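Local coordinates for protein alpha-1,2-Mannosidase (Trichoderma reesei, PDB 1HCU) that probably trims alpha-1,2-linked mannose residues from high-mannose N-glycans, as a calcium-binding glycoside hydrolase of family 47, at residues Pro13-Ala18 against Leu413-Leu418; Ala21-Ser26 against Glu456-Ala461; Ser180-Trp185 against Ile252-Tyr257; Thr186-Leu191 against Pro195-Leu200; Thr301-Gly306 against Thr362-Ser367. All blocks are in the same frame, centred on the assembly; numbering follows the deposited sequence.

Interaction 1. Residues Pro13-Ala18 against Leu413-Leu418; sequences PTRAAA and LAWEAL
R15 lies against one face of the W415 indole, and the two residues supply most of the contact. The guanidinium lies nearly parallel to the ring, with planes 9° apart and centres 3.7 Å apart, so it stacks flat. Its CZ sits over the five-membered ring, 27° off the normal to that ring, which meets the geometry of a cation-pi interaction. The aliphatic part of the chain covers more of the same face, R15 CD being 3.6 Å from W415 CD2. At the indole edge, near the ring plane, A18, one helical turn after R15, brings its CB to 3.8 Å from W415 CH2. W415 has CG anti to its backbone N (chi1 -180°), which carries the ring across to helix 13-33. R15 bends at chi2 and chi3 to follow it. D412, one turn before W415 on helix 408-425, takes R15 NH1 in a salt bridge, while F465 of helix 451-465 also touches R15. Since R15 NH2 and W415 NE1, 3.4 Å apart, are both donors, no hydrogen bond joins them; flat cation-pi stacking, steered by the D412 charge, probably holds this surface junction.

Interaction 2. Residues Ala21-Ser26 against Glu456-Ala461; sequences AAFQTS and EALKYA
L458 sends its forked end between A22 and F23, dividing its two methyl groups between them. CD1 takes the larger share: L458 CD1 is 3.6 Å from F23 CA and 3.7 Å from F23 CD2. The other branch, L458 CD2, lies 4.0 Å from A22 CB. Both conformations are relaxed. L458 places CG anti to the carbonyl carbon (chi1 -68°) and continues extended, so that the fork is carried straight out from its own helix. F23 has its CG anti to the backbone N (chi1 180°), which swings the ring alongside the leucine and leaves the CA region accessible to CD1. The approach to the ring is oblique. On its other contacts the phenyl group meets T64 and A65 of helix 56-67 and makes an edge-to-face pair with F454.

The helices carrying these residues, 13-33 and 451-465, are near the two ends of the chain and run antiparallel, with local axes 10.4 Å apart at a crossing angle of -156°. The pairing belongs to the all-helical (alpha/alpha)7 barrel characteristic of family 47.

S26 contributes at the margin, its OG 4.3 Å from L458 CD1. That hydroxyl donates to A22 O at 2.7 Å, tilted out of the carbonyl plane, while S26 N reaches the same oxygen at 3.1 Å from the opposite face. A22 O is therefore gripped by two donors from one residue. The buried S26 OG is also hydrogen-bonded to W453 NE1, one helical turn and a residue before L458.

Interaction 3. Residues Ser180-Trp185 against Ile252-Tyr257; sequences SLVLEW and IKMYLY
Three successive turns of about the same sense (chi1 -76°, chi2 -47°, chi3 -75°) fold M254 into a hook whose sulfur and methyl reach V182 and L183. V182 meets it with both branches, CG1 lodged between its backbone N and carbonyl carbon and CG2 anti to the N. The nearest approach is V182 CG2 to M254 CE, 3.4 Å, with CG1 of V182 3.9 Å from M254 CG. The sulfur settles against the backbone of L183, the residue after V182, M254 SD lying 3.6 Å from L183 CA and 4.0 Å from L183 CB. One turn beyond M254, the ring of Y257 receives L183 at an oblique angle, CD2 to CD2 at 4.3 Å. No hydrogen bond crosses between the two segments, so the join is apolar packing in a buried setting. With M254 cut back to an alanine, a gap is likely to open beside V182 and L183, leaving the V182 methyls without their main neighbour on helix 245-257.

The polar end of Y257 is engaged by D190 and R187 farther along the same helix as L183. The calcium ion lies about 10 Å from the L183 side chain. Helix 182-192 thus meets helix 245-257 beside the metal-bearing core of the family 47 barrel, with Y265 of helix 263-280 touching both V182 and M254, and L318 of helix 312-323 packed on K253.

Interaction 4. Residues Thr186-Leu191 against Pro195-Leu200; sequences TRLSDL and PQYAQL
S189 OG accepts a hydrogen bond from A198 N at the heart of a tight helical hairpin, in which helix 182-192 turns back into helix 196-209. The local axes pass 7.3 Å apart and run antiparallel at 159°, close enough for T186 CA and A198 CA to stand 4.1 Å from each other.

Small residues at the interface, S189 and A198, are consistent with that closeness. The A198 N to S189 OG bond measures 2.8 Å with an angle of 152° at the hydrogen, and it satisfies an amide lying early in its helix. The same hydroxyl is also hydrogen-bonded to N194 O in the connecting turn, so it ties the turn to both helices. Beside it, L188 lays CD2 over the centre of the Y197 ring, 3.8 Å from Y197 CG and 12° off the ring normal, a CH-pi contact, while S189 OG comes in near the ring plane at the edge. Y197 has its OH held by N142 and Q138 of helix 127-144. Were the ring of Y197 lost to a serine, L188 CD2 would probably be left without the face it covers, and N142 and Q138 without their hydroxyl partner. The buried T186 completes the packed part, its OG1 bonded back to V182 O yet 3.8 Å from A198 CB; that same methyl carbon lies 3.4 Å from S189 OG.

The other side is looser. Q196 directs its amide oxygen to K145 instead. P195 is exposed, and P195 CB stays 5.3 Å from S189 OG, although the carbonyl oxygen P195 O approaches S189 OG to 3.6 Å.

Interaction 5. Residues Thr301-Gly306 against Thr362-Ser367; sequences TSPNSG and TGAGGS
P303, whose ring meets A364 and G365, is the centre of an inverse gamma turn (phi -64°, psi 50°), closed by N304 N donating to S302 O at 2.7 Å. The kink turns the pyrrolidine toward the loop 362-367, and its CG does most of the touching. P303 CG lies 3.3 Å from G365 CA. The distance from P303 CG to A364 C is 3.6 Å, and from P303 CG to the methyl A364 CB it is 4.0 Å. P303 CB and CD flank this point, at 3.9 and 3.8 Å from G365 CA, so the ring rests on the loop backbone through three of its carbons. G365 adopts a positive phi of 98°, and a beta carbon there would press on both the preceding carbonyl oxygen and P303 CG; the missing side chain leaves room for the proline ring to close on the backbone.

In the fold, the turn interrupts strand 300-306, which lies between strands 292-297 and 354-356 of an antiparallel sheet. Pairing continues around it: S302 is backbone-bonded to S295, P303 to W357 and S305 to F355. The side chains of W357 and D359 also touch P303, placing the ring against the chain that leaves strand 354-356 for this loop.

No direct hydrogen bond joins the two segments. A water bridges them loosely, donating to P303 O at a long 3.3 Å and accepting weakly from G366 N. T362, G363, G366 and S367 are exposed, and several residues of this loop touch a crystal neighbour.

Interactions 1 and 2 share helix 13-33, joining it to helices 408-425 and 451-465; their centres are 10 Å apart and they touch through L418 and A461. Along the chain their segments alternate, so the N-terminal helix is tied to two helices late in the chain. Interactions 3 and 4 share helix 182-192, with centres 11 Å apart, 4 nested within the loop closed by 3. Interaction 4 lies on the opposite side of the chain's centre from interaction 1, 38 Å away between centres. Interaction 5 belongs to the antiparallel sheet and stands 41 Å from interaction 4, centre to centre. All of 3, 4 and 5 fall inside the loops closed by 1 and 2.

Interaction 1. Residues Pro13-Ala18 against Leu413-Leu418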
# COMPACT_ATOMS: atom_id res chain seq x y z
N PRO A 13 22.92 -10.97 -4.17
CA PRO A 13 23.45 -9.81 -4.90
C PRO A 13 22.99 -9.74 -6.35
O PRO A 13 22.61 -8.67 -6.83
CB PRO A 13 24.96 -9.98 -4.76
CG PRO A 13 25.13 -11.47 -4.66
CD PRO A 13 24.01 -11.85 -3.72
N THR A 14 23.02 -10.87 -7.05
CA THR A 14 22.62 -10.88 -8.46
C THR A 14 21.16 -10.45 -8.63
O THR A 14 20.84 -9.64 -9.50
CB THR A 14 22.82 -12.28 -9.07
OG1 THR A 14 24.22 -12.58 -9.10
CG2 THR A 14 22.26 -12.34 -10.48
N ARG A 15 20.29 -10.99 -7.79
CA ARG A 15 18.87 -10.68 -7.83
C ARG A 15 18.60 -9.21 -7.48
O ARG A 15 17.88 -8.51 -8.19
CB ARG A 15 18.14 -11.61 -6.85
CG ARG A 15 17.10 -12.50 -7.51
CD ARG A 15 17.59 -13.92 -7.79
NE ARG A 15 16.79 -14.86 -7.02
CZ ARG A 15 16.58 -16.13 -7.35
NH1 ARG A 15 15.83 -16.89 -6.57
NH2 ARG A 15 17.11 -16.63 -8.45
N ALA A 16 19.19 -8.74 -6.38
CA ALA A 16 19.02 -7.35 -5.94
C ALA A 16 19.48 -6.37 -7.01
O ALA A 16 18.84 -5.34 -7.23
CB ALA A 16 19.80 -7.11 -4.63
N ALA A 17 20.58 -6.69 -7.68
CA ALA A 17 21.12 -5.84 -8.73
C ALA A 17 20.12 -5.70 -9.87
O ALA A 17 19.95 -4.61 -10.42
CB ALA A 17 22.45 -6.42 -9.26
N ALA A 18 19.44 -6.80 -10.21
CA ALA A 18 18.45 -6.76 -11.29
C ALA A 18 17.32 -5.77 -10.96
O ALA A 18 16.91 -4.98 -11.82
CB ALA A 18 17.88 -8.15 -11.54
N LEU A 413 9.96 -17.35 -5.11
CA LEU A 413 8.63 -16.99 -5.57
C LEU A 413 8.61 -15.52 -5.99
O LEU A 413 8.10 -15.18 -7.05
CB LEU A 413 7.59 -17.24 -4.47
CG LEU A 413 7.48 -18.70 -4.04
CD1 LEU A 413 6.45 -18.81 -2.93
CD2 LEU A 413 7.10 -19.57 -5.23
N ALA A 414 9.19 -14.66 -5.15
CA ALA A 414 9.25 -13.23 -5.45
C ALA A 414 10.00 -13.00 -6.76
O ALA A 414 9.59 -12.17 -7.59
CB ALA A 414 9.95 -12.48 -4.32
N TRP A 415 11.09 -13.73 -6.93
CA TRP A 415 11.92 -13.63 -8.13
C TRP A 415 11.09 -14.04 -9.34
O TRP A 415 11.17 -13.40 -10.39
CB TRP A 415 13.15 -14.55 -8.00
CG TRP A 415 14.06 -14.51 -9.18
CD1 TRP A 415 14.46 -15.56 -9.95
CD2 TRP A 415 14.68 -13.35 -9.75
NE1 TRP A 415 15.29 -15.14 -10.95
CE2 TRP A 415 15.44 -13.78 -10.85
CE3 TRP A 415 14.67 -11.98 -9.43
CZ2 TRP A 415 16.19 -12.90 -11.64
CZ3 TRP A 415 15.41 -11.10 -10.21
CH2 TRP A 415 16.16 -11.56 -11.30
N GLU A 416 10.31 -15.10 -9.19
CA GLU A 416 9.46 -15.53 -10.29
C GLU A 416 8.45 -14.43 -10.58
O GLU A 416 8.09 -14.20 -11.74
CB GLU A 416 8.73 -16.83 -9.93
CG GLU A 416 9.62 -18.07 -9.91
CD GLU A 416 8.94 -19.27 -9.27
OE1 GLU A 416 7.72 -19.46 -9.50
OE2 GLU A 416 9.62 -20.02 -8.54
N ALA A 417 8.01 -13.74 -9.52
CA ALA A 417 7.05 -12.65 -9.66
C ALA A 417 7.67 -11.44 -10.38
O ALA A 417 7.10 -10.94 -11.35
CB ALA A 417 6.50 -12.23 -8.29
N LEU A 418 8.84 -10.99 -9.92
CA LEU A 418 9.50 -9.85 -10.57
C LEU A 418 9.78 -10.19 -12.03
O LEU A 418 9.48 -9.40 -12.92
CB LEU A 418 10.83 -9.47 -9.87
CG LEU A 418 11.60 -8.35 -10.62
CD1 LEU A 418 11.25 -6.99 -10.04
CD2 LEU A 418 13.09 -8.58 -10.54

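Interaction 2. Residues Ala21-Ser26 against Glu456-Ala461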
# COMPACT_ATOMS: atom_id res chain seq x y z
N ALA A 21 18.51 -2.37 -11.22
CA ALA A 21 18.63 -2.02 -12.63
C ALA A 21 17.27 -1.61 -13.22
O ALA A 21 17.20 -0.69 -14.04
CB ALA A 21 19.22 -3.21 -13.42
N ALA A 22 16.20 -2.30 -12.81
CA ALA A 22 14.86 -1.96 -13.29
C ALA A 22 14.45 -0.58 -12.77
O ALA A 22 13.77 0.19 -13.46
CB ALA A 22 13.84 -3.00 -12.84
N PHE A 23 14.87 -0.27 -11.55
CA PHE A 23 14.56 1.03 -10.96
C PHE A 23 15.33 2.11 -11.72
O PHE A 23 14.76 3.14 -12.08
CB PHE A 23 14.93 1.03 -9.46
CG PHE A 23 14.65 2.34 -8.77
CD1 PHE A 23 15.56 3.39 -8.85
CD2 PHE A 23 13.47 2.52 -8.04
CE1 PHE A 23 15.30 4.61 -8.22
CE2 PHE A 23 13.20 3.74 -7.41
CZ PHE A 23 14.12 4.79 -7.50
N GLN A 24 16.61 1.86 -11.99
CA GLN A 24 17.46 2.81 -12.71
C GLN A 24 16.83 3.20 -14.06
O GLN A 24 16.71 4.38 -14.39
CB GLN A 24 18.85 2.20 -12.95
CG GLN A 24 19.85 3.15 -13.60
CD GLN A 24 20.31 4.25 -12.66
OE1 GLN A 24 20.49 5.39 -13.06
NE2 GLN A 24 20.51 3.90 -11.39
N THR A 25 16.43 2.18 -14.82
CA THR A 25 15.80 2.37 -16.13
C THR A 25 14.53 3.23 -15.99
O THR A 25 14.37 4.26 -16.67
CB THR A 25 15.45 1.00 -16.74
OG1 THR A 25 16.66 0.24 -16.91
CG2 THR A 25 14.76 1.16 -18.08
N SER A 26 13.64 2.80 -15.10
CA SER A 26 12.39 3.51 -14.83
C SER A 26 12.66 4.98 -14.48
O SER A 26 11.98 5.88 -14.97
CB SER A 26 11.65 2.82 -13.69
OG SER A 26 11.47 1.44 -13.97
N GLU A 456 6.83 1.14 -4.11
CA GLU A 456 6.49 -0.16 -3.55
C GLU A 456 6.98 -1.43 -4.23
O GLU A 456 7.74 -2.20 -3.66
CB GLU A 456 4.97 -0.24 -3.40
CG GLU A 456 4.34 0.91 -2.64
CD GLU A 456 2.90 0.61 -2.26
OE1 GLU A 456 1.98 1.20 -2.87
OE2 GLU A 456 2.69 -0.22 -1.35
N ALA A 457 6.51 -1.67 -5.44
CA ALA A 457 6.91 -2.88 -6.14
C ALA A 457 8.42 -3.05 -6.17
O ALA A 457 8.93 -4.10 -5.78
CB ALA A 457 6.35 -2.88 -7.55
N LEU A 458 9.15 -2.03 -6.61
CA LEU A 458 10.61 -2.13 -6.70
C LEU A 458 11.29 -2.13 -5.33
O LEU A 458 12.38 -2.69 -5.17
CB LEU A 458 11.15 -1.00 -7.58
CG LEU A 458 10.79 -1.11 -9.08
CD1 LEU A 458 11.29 0.12 -9.85
CD2 LEU A 458 11.43 -2.37 -9.66
N LYS A 459 10.65 -1.52 -4.34
CA LYS A 459 11.17 -1.46 -2.98
C LYS A 459 11.11 -2.84 -2.32
O LYS A 459 12.11 -3.34 -1.83
CB LYS A 459 10.36 -0.43 -2.17
CG LYS A 459 10.67 -0.41 -0.68
CD LYS A 459 11.61 0.70 -0.30
CE LYS A 459 10.90 1.89 0.35
NZ LYS A 459 9.99 2.65 -0.55
N TYR A 460 9.93 -3.46 -2.30
CA TYR A 460 9.82 -4.78 -1.68
C TYR A 460 10.64 -5.83 -2.42
O TYR A 460 11.27 -6.68 -1.80
CB TYR A 460 8.35 -5.21 -1.58
CG TYR A 460 7.53 -4.41 -0.58
CD1 TYR A 460 7.88 -4.38 0.78
CD2 TYR A 460 6.43 -3.67 -0.99
CE1 TYR A 460 7.15 -3.62 1.69
CE2 TYR A 460 5.69 -2.90 -0.08
CZ TYR A 460 6.06 -2.88 1.26
OH TYR A 460 5.34 -2.10 2.14
N ALA A 461 10.63 -5.77 -3.76
CA ALA A 461 11.38 -6.72 -4.57
C ALA A 461 12.87 -6.65 -4.23
O ALA A 461 13.54 -7.68 -4.09
CB ALA A 461 11.16 -6.43 -6.05

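Interaction 3. Residues Ser180-Trp185 against Ile252-Tyr257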
# COMPACT_ATOMS: atom_id res chain seq x y z
N SER A 180 -6.36 5.88 7.22
CA SER A 180 -5.02 5.75 6.69
C SER A 180 -4.27 7.07 6.78
O SER A 180 -3.39 7.35 5.96
CB SER A 180 -5.06 5.28 5.23
OG SER A 180 -5.55 3.96 5.13
N LEU A 181 -4.60 7.87 7.79
CA LEU A 181 -3.97 9.17 7.99
C LEU A 181 -3.21 9.26 9.31
O LEU A 181 -2.26 10.05 9.45
CB LEU A 181 -5.04 10.26 7.98
CG LEU A 181 -5.99 10.21 6.80
CD1 LEU A 181 -7.09 11.27 6.96
CD2 LEU A 181 -5.22 10.43 5.51
N VAL A 182 -3.63 8.44 10.28
CA VAL A 182 -3.06 8.42 11.62
C VAL A 182 -1.55 8.19 11.71
O VAL A 182 -0.86 8.86 12.48
CB VAL A 182 -3.81 7.40 12.52
CG1 VAL A 182 -3.74 6.00 11.92
CG2 VAL A 182 -3.22 7.41 13.91
N LEU A 183 -1.02 7.25 10.93
CA LEU A 183 0.41 6.97 10.97
C LEU A 183 1.26 8.18 10.58
O LEU A 183 2.12 8.61 11.35
CB LEU A 183 0.77 5.81 10.02
CG LEU A 183 1.90 4.86 10.44
CD1 LEU A 183 2.43 4.13 9.19
CD2 LEU A 183 3.02 5.61 11.12
N GLU A 184 1.01 8.75 9.41
CA GLU A 184 1.84 9.88 9.00
C GLU A 184 1.59 11.20 9.72
O GLU A 184 2.51 11.99 9.89
CB GLU A 184 1.81 10.08 7.47
CG GLU A 184 0.57 9.68 6.70
CD GLU A 184 0.30 8.19 6.69
OE1 GLU A 184 -0.54 7.74 7.50
OE2 GLU A 184 0.92 7.46 5.88
N TRP A 185 0.36 11.42 10.17
CA TRP A 185 0.04 12.64 10.89
C TRP A 185 0.58 12.59 12.32
O TRP A 185 0.98 13.62 12.87
CB TRP A 185 -1.48 12.87 10.86
CG TRP A 185 -1.93 13.43 9.53
CD1 TRP A 185 -1.84 12.83 8.30
CD2 TRP A 185 -2.46 14.74 9.30
NE1 TRP A 185 -2.27 13.69 7.32
CE2 TRP A 185 -2.66 14.87 7.90
CE3 TRP A 185 -2.79 15.82 10.13
CZ2 TRP A 185 -3.16 16.04 7.32
CZ3 TRP A 185 -3.29 16.99 9.55
CH2 TRP A 185 -3.48 17.09 8.16
N ILE A 252 -2.70 -2.30 13.32
CA ILE A 252 -1.58 -3.02 13.91
C ILE A 252 -0.28 -2.24 13.72
O ILE A 252 0.63 -2.34 14.55
CB ILE A 252 -1.44 -4.43 13.28
CG1 ILE A 252 -0.37 -5.25 14.03
CG2 ILE A 252 -1.08 -4.31 11.82
CD1 ILE A 252 -0.72 -5.54 15.47
N LYS A 253 -0.19 -1.45 12.65
CA LYS A 253 1.03 -0.69 12.42
C LYS A 253 1.23 0.43 13.44
O LYS A 253 2.36 0.80 13.76
CB LYS A 253 1.07 -0.15 10.99
CG LYS A 253 1.40 -1.24 9.97
CD LYS A 253 1.66 -0.69 8.58
CE LYS A 253 2.08 -1.80 7.62
NZ LYS A 253 2.36 -1.26 6.25
N MET A 254 0.13 0.96 13.97
CA MET A 254 0.19 2.01 14.98
C MET A 254 0.71 1.37 16.26
O MET A 254 1.39 2.03 17.06
CB MET A 254 -1.21 2.60 15.23
CG MET A 254 -1.70 3.56 14.15
SD MET A 254 -0.42 4.76 13.68
CE MET A 254 -0.44 5.86 15.07
N TYR A 255 0.39 0.09 16.46
CA TYR A 255 0.85 -0.62 17.65
C TYR A 255 2.36 -0.79 17.61
O TYR A 255 3.01 -0.84 18.66
CB TYR A 255 0.18 -1.99 17.74
CG TYR A 255 0.60 -2.81 18.95
CD1 TYR A 255 0.23 -2.43 20.24
CD2 TYR A 255 1.33 -3.98 18.78
CE1 TYR A 255 0.59 -3.22 21.35
CE2 TYR A 255 1.69 -4.77 19.87
CZ TYR A 255 1.32 -4.39 21.15
OH TYR A 255 1.68 -5.20 22.21
N LEU A 256 2.91 -0.90 16.40
CA LEU A 256 4.35 -1.04 16.24
C LEU A 256 4.96 0.34 16.50
O LEU A 256 6.00 0.46 17.16
CB LEU A 256 4.69 -1.49 14.81
CG LEU A 256 6.03 -2.18 14.53
CD1 LEU A 256 6.36 -2.12 13.03
CD2 LEU A 256 7.14 -1.53 15.32
N TYR A 257 4.30 1.38 15.99
CA TYR A 257 4.78 2.74 16.16
C TYR A 257 4.89 3.13 17.64
O TYR A 257 5.78 3.87 18.03
CB TYR A 257 3.88 3.74 15.41
CG TYR A 257 4.44 5.14 15.39
CD1 TYR A 257 3.95 6.13 16.25
CD2 TYR A 257 5.52 5.47 14.56
CE1 TYR A 257 4.53 7.41 16.29
CE2 TYR A 257 6.10 6.74 14.60
CZ TYR A 257 5.61 7.70 15.46
OH TYR A 257 6.19 8.95 15.49

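Interaction 4. Residues Thr186-Leu191 against Pro195-Leu200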
# COMPACT_ATOMS: atom_id res chain seq x y z
N THR A 186 0.60 11.40 12.92
CA THR A 186 1.14 11.27 14.27
C THR A 186 2.66 11.42 14.17
O THR A 186 3.29 12.04 15.02
CB THR A 186 0.80 9.89 14.90
OG1 THR A 186 -0.61 9.83 15.18
CG2 THR A 186 1.57 9.70 16.20
N ARG A 187 3.22 10.86 13.10
CA ARG A 187 4.66 10.94 12.86
C ARG A 187 5.06 12.41 12.70
O ARG A 187 6.08 12.85 13.22
CB ARG A 187 5.04 10.16 11.59
CG ARG A 187 6.54 10.03 11.35
CD ARG A 187 7.22 9.42 12.56
NE ARG A 187 8.68 9.49 12.52
CZ ARG A 187 9.45 9.63 13.60
NH1 ARG A 187 8.89 9.71 14.80
NH2 ARG A 187 10.77 9.67 13.48
N LEU A 188 4.23 13.17 11.99
CA LEU A 188 4.51 14.59 11.77
C LEU A 188 4.52 15.36 13.11
O LEU A 188 5.42 16.17 13.35
CB LEU A 188 3.48 15.19 10.80
CG LEU A 188 3.70 16.63 10.33
CD1 LEU A 188 5.02 16.73 9.60
CD2 LEU A 188 2.57 17.08 9.43
N SER A 189 3.53 15.12 13.97
CA SER A 189 3.47 15.80 15.26
C SER A 189 4.72 15.50 16.08
O SER A 189 5.27 16.38 16.73
CB SER A 189 2.25 15.35 16.08
OG SER A 189 1.04 15.80 15.50
N ASP A 190 5.14 14.24 16.06
CA ASP A 190 6.32 13.86 16.82
C ASP A 190 7.58 14.53 16.28
O ASP A 190 8.47 14.89 17.04
CB ASP A 190 6.49 12.34 16.80
CG ASP A 190 5.52 11.63 17.73
OD1 ASP A 190 5.54 10.38 17.76
OD2 ASP A 190 4.75 12.32 18.44
N LEU A 191 7.64 14.70 14.96
CA LEU A 191 8.80 15.32 14.32
C LEU A 191 8.82 16.84 14.45
O LEU A 191 9.89 17.43 14.55
CB LEU A 191 8.83 14.92 12.84
CG LEU A 191 9.98 14.04 12.35
CD1 LEU A 191 10.52 13.17 13.48
CD2 LEU A 191 9.48 13.18 11.19
N PRO A 195 1.36 19.01 18.35
CA PRO A 195 0.37 17.96 18.63
C PRO A 195 -0.91 17.97 17.79
O PRO A 195 -1.59 16.95 17.68
CB PRO A 195 0.06 18.16 20.12
CG PRO A 195 1.31 18.78 20.65
CD PRO A 195 1.64 19.79 19.58
N GLN A 196 -1.23 19.12 17.21
CA GLN A 196 -2.44 19.26 16.40
C GLN A 196 -2.61 18.15 15.34
O GLN A 196 -3.67 17.53 15.25
CB GLN A 196 -2.46 20.64 15.72
CG GLN A 196 -3.75 20.96 14.94
CD GLN A 196 -3.63 22.17 13.97
OE1 GLN A 196 -4.62 22.58 13.35
NE2 GLN A 196 -2.41 22.71 13.83
N TYR A 197 -1.58 17.88 14.55
CA TYR A 197 -1.67 16.87 13.49
C TYR A 197 -2.18 15.53 13.98
O TYR A 197 -3.16 15.00 13.45
CB TYR A 197 -0.31 16.72 12.79
CG TYR A 197 0.25 18.04 12.31
CD1 TYR A 197 -0.46 18.82 11.40
CD2 TYR A 197 1.43 18.55 12.84
CE1 TYR A 197 -0.00 20.08 11.03
CE2 TYR A 197 1.90 19.81 12.48
CZ TYR A 197 1.17 20.58 11.58
OH TYR A 197 1.58 21.85 11.27
N ALA A 198 -1.54 14.98 15.01
CA ALA A 198 -1.95 13.70 15.59
C ALA A 198 -3.38 13.76 16.16
O ALA A 198 -4.18 12.84 15.97
CB ALA A 198 -0.98 13.29 16.69
N GLN A 199 -3.69 14.86 16.84
CA GLN A 199 -5.00 15.06 17.44
C GLN A 199 -6.13 14.95 16.42
O GLN A 199 -7.15 14.31 16.64
CB GLN A 199 -5.07 16.42 18.14
CG GLN A 199 -4.30 16.46 19.45
CD GLN A 199 -4.08 17.88 19.99
OE1 GLN A 199 -3.57 18.06 21.09
NE2 GLN A 199 -4.46 18.88 19.19
N LEU A 200 -5.92 15.60 15.28
CA LEU A 200 -6.89 15.61 14.20
C LEU A 200 -7.11 14.22 13.62
O LEU A 200 -8.25 13.77 13.50
CB LEU A 200 -6.41 16.56 13.10
CG LEU A 200 -7.04 17.96 13.02
CD1 LEU A 200 -7.69 18.36 14.34
CD2 LEU A 200 -5.96 18.96 12.59

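Interaction 5. Residues Thr301-Gly306 against Thr362-Ser367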
# COMPACT_ATOMS: atom_id res chain seq x y z
N THR A 301 -21.11 -13.45 2.94
CA THR A 301 -19.82 -13.19 2.30
C THR A 301 -19.87 -13.47 0.81
O THR A 301 -20.66 -14.30 0.35
CB THR A 301 -18.70 -14.04 2.95
OG1 THR A 301 -18.96 -15.43 2.73
CG2 THR A 301 -18.61 -13.77 4.45
N SER A 302 -19.04 -12.79 0.04
CA SER A 302 -19.02 -12.96 -1.40
C SER A 302 -17.65 -13.44 -1.88
O SER A 302 -16.64 -12.78 -1.63
CB SER A 302 -19.40 -11.65 -2.08
OG SER A 302 -19.34 -11.78 -3.49
N PRO A 303 -17.60 -14.57 -2.60
CA PRO A 303 -16.39 -15.21 -3.15
C PRO A 303 -15.62 -14.40 -4.20
O PRO A 303 -15.30 -14.92 -5.27
CB PRO A 303 -16.91 -16.52 -3.75
CG PRO A 303 -18.25 -16.73 -3.10
CD PRO A 303 -18.80 -15.34 -2.97
N ASN A 304 -15.33 -13.14 -3.92
CA ASN A 304 -14.58 -12.29 -4.84
C ASN A 304 -13.42 -11.57 -4.16
O ASN A 304 -13.50 -11.20 -2.98
CB ASN A 304 -15.50 -11.27 -5.54
CG ASN A 304 -16.32 -10.43 -4.56
OD1 ASN A 304 -17.15 -9.62 -4.97
ND2 ASN A 304 -16.08 -10.61 -3.26
N SER A 305 -12.33 -11.37 -4.90
CA SER A 305 -11.16 -10.71 -4.35
C SER A 305 -10.28 -10.17 -5.47
O SER A 305 -10.68 -10.18 -6.64
CB SER A 305 -10.38 -11.69 -3.47
OG SER A 305 -9.50 -11.02 -2.59
N GLY A 306 -9.09 -9.68 -5.14
CA GLY A 306 -8.24 -9.14 -6.18
C GLY A 306 -6.86 -8.82 -5.67
O GLY A 306 -6.52 -9.13 -4.53
N THR A 362 -20.24 -22.80 1.50
CA THR A 362 -21.60 -22.34 1.26
C THR A 362 -22.08 -22.51 -0.18
O THR A 362 -23.23 -22.22 -0.48
CB THR A 362 -21.76 -20.87 1.61
OG1 THR A 362 -23.05 -20.43 1.17
CG2 THR A 362 -20.70 -20.03 0.91
N GLY A 363 -21.20 -22.99 -1.05
CA GLY A 363 -21.60 -23.16 -2.44
C GLY A 363 -21.82 -21.82 -3.12
O GLY A 363 -22.13 -21.76 -4.31
N ALA A 364 -21.64 -20.73 -2.37
CA ALA A 364 -21.82 -19.38 -2.90
C ALA A 364 -20.85 -19.08 -4.03
O ALA A 364 -19.96 -19.88 -4.34
CB ALA A 364 -21.65 -18.35 -1.79
N GLY A 365 -21.02 -17.92 -4.63
CA GLY A 365 -20.15 -17.54 -5.72
C GLY A 365 -20.86 -17.86 -7.01
O GLY A 365 -21.82 -18.63 -7.04
N GLY A 366 -20.39 -17.27 -8.10
CA GLY A 366 -21.06 -17.53 -9.35
C GLY A 366 -20.72 -18.86 -9.98
O GLY A 366 -20.76 -19.92 -9.37
N SER A 367 -20.41 -18.76 -11.26
CA SER A 367 -20.05 -19.91 -12.05
C SER A 367 -19.06 -19.36 -13.07
O SER A 367 -19.29 -18.32 -13.69
CB SER A 367 -21.28 -20.48 -12.75
OG SER A 367 -20.96 -21.69 -13.41
O HOH W 1 -17.49 -15.76 -7.53